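Local coordinates for 4-hydroxybenzoyl-CoA thioesterase (Staphylococcus aureus, PDB 6FDG), which probably hydrolyses the thioester of DHNA-CoA in the vitamin K2 pathway, as a hotdog-fold acyl-CoA thioesterase, at residues G42-Y45 against A46-E49. Sequence-based numbering, arbitrary orientation.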
loop_
_atom_site.group_PDB
_atom_site.type_symbol
_atom_site.label_atom_id
_atom_site.label_comp_id
_atom_site.label_asym_id
_atom_site.label_seq_id
_atom_site.Cartn_x
_atom_site.Cartn_y
_atom_site.Cartn_z
ATOM N N GLY A 42 5.252 -25.941 11.175
ATOM C CA GLY A 42 6.640 -26.160 11.607
ATOM C C GLY A 42 7.642 -25.590 10.678
ATOM O O GLY A 42 8.840 -25.979 10.810
ATOM N N PHE A 43 7.363 -24.619 9.829
ATOM C CA PHE A 43 8.331 -24.190 8.798
ATOM C C PHE A 43 8.443 -22.692 8.698
ATOM O O PHE A 43 7.634 -21.925 9.176
ATOM C CB PHE A 43 7.908 -24.762 7.437
ATOM C CG PHE A 43 7.812 -26.265 7.408
ATOM C CD1 PHE A 43 8.996 -27.022 7.377
ATOM C CD2 PHE A 43 6.630 -26.940 7.459
ATOM C CE1 PHE A 43 8.909 -28.425 7.380
ATOM C CE2 PHE A 43 6.514 -28.307 7.594
ATOM C CZ PHE A 43 7.708 -29.078 7.539
ATOM N N SER A 44 9.439 -22.168 8.050
ATOM C CA SER A 44 9.676 -20.765 7.984
ATOM C C SER A 44 9.845 -20.405 6.536
ATOM O O SER A 44 10.790 -20.850 5.866
ATOM C CB SER A 44 10.985 -20.461 8.682
ATOM O OG SER A 44 11.398 -19.151 8.347
ATOM N N TYR A 45 8.980 -19.533 6.018
ATOM C CA TYR A 45 9.180 -19.048 4.714
ATOM C C TYR A 45 10.484 -18.258 4.542
ATOM O O TYR A 45 11.187 -18.335 3.543
ATOM C CB TYR A 45 7.977 -18.237 4.241
ATOM C CG TYR A 45 8.196 -17.733 2.829
ATOM C CD1 TYR A 45 8.232 -18.589 1.726
ATOM C CD2 TYR A 45 8.350 -16.382 2.534
ATOM C CE1 TYR A 45 8.542 -18.165 0.464
ATOM C CE2 TYR A 45 8.574 -15.902 1.285
ATOM C CZ TYR A 45 8.694 -16.794 0.180
ATOM O OH TYR A 45 8.978 -16.375 -1.045
ATOM N N ALA A 46 10.891 -17.497 5.586
ATOM C CA ALA A 46 12.180 -16.784 5.435
ATOM C C ALA A 46 13.348 -17.797 5.251
ATOM O O ALA A 46 14.299 -17.488 4.538
ATOM C CB ALA A 46 12.415 -15.926 6.684
ATOM N N ASP A 47 13.249 -18.969 5.880
ATOM C CA ASP A 47 14.275 -20.038 5.655
ATOM C C ASP A 47 14.245 -20.601 4.265
ATOM O O ASP A 47 15.311 -20.812 3.674
ATOM C CB ASP A 47 14.098 -21.207 6.573
ATOM C CG ASP A 47 14.486 -20.942 7.995
ATOM O OD1 ASP A 47 15.158 -19.950 8.302
ATOM O OD2 ASP A 47 14.040 -21.790 8.819
ATOM N N MET A 48 13.099 -20.698 3.594
ATOM C CA MET A 48 13.025 -21.051 2.207
ATOM C C MET A 48 13.724 -20.024 1.335
ATOM O O MET A 48 14.528 -20.322 0.404
ATOM C CB MET A 48 11.526 -21.214 1.807
ATOM C CG MET A 48 11.341 -21.424 0.347
ATOM S SD MET A 48 9.623 -21.740 -0.146
ATOM C CE MET A 48 9.479 -23.457 0.255
ATOM N N GLU A 49 13.536 -18.718 1.615
ATOM C CA GLU A 49 14.143 -17.664 0.822
ATOM C C GLU A 49 15.683 -17.639 1.006
ATOM O O GLU A 49 16.386 -17.321 0.067
ATOM C CB GLU A 49 13.509 -16.282 1.115
ATOM C CG GLU A 49 12.075 -16.178 0.614
ATOM C CD GLU A 49 11.638 -14.754 0.218
ATOM O OE1 GLU A 49 12.221 -13.820 0.792
ATOM O OE2 GLU A 49 10.777 -14.608 -0.635
HETATM O O HOH W 1 11.756 -23.993 8.018
#
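Ser-44 is the N-cap of helix 45-50: its OG accepts from Asp-47 N at 3.1 Å, the N-H pointing at the oxygen with an angle of 158°. The Ser-44 hydroxyl swings away from its own backbone N (chi1 166°) and sits beside the carbonyl carbon, which brings it to the N-H of Asp-47 in the first turn. Asp-47 carries its carboxylate back alongside the cap, OD2 lying 3.3 Å from Ser-44 CB, and one water joins the two residues, accepting from Ser-44 N and donating to Asp-47 OD2. Two backbone bonds then start the helix, Met-48 N to Ser-44 O (3.2 Å) and Glu-49 N to Tyr-45 O (3.1 Å).

Around the Tyr-45 ring, Met-48 makes a Met-aromatic contact at the edge, Met-48 SD 3.8 Å from Tyr-45 CE1 and near the ring plane. Glu-49 crosses the same side chain obliquely, its carboxylate plane turned 55° from the ring and Glu-49 CG 3.5 Å from Tyr-45 CZ. A weak bond runs from Tyr-45 OH to Glu-49 OE2, 2.6 Å apart; the hydroxyl is also hydrogen-bonded with Ser-55 N, while Glu-49 OE1 forms a salt bridge with Lys-17 of a neighbouring subunit.

The short helix follows the Schellman end of helix 26-41 at Gly-42. Tyr-45 packs on Leu-35 of that helix and on Ile-54 of strand 53-54, whereas Met-48 touches Ile-53 of the same strand and Trp-129 of helix 127-141.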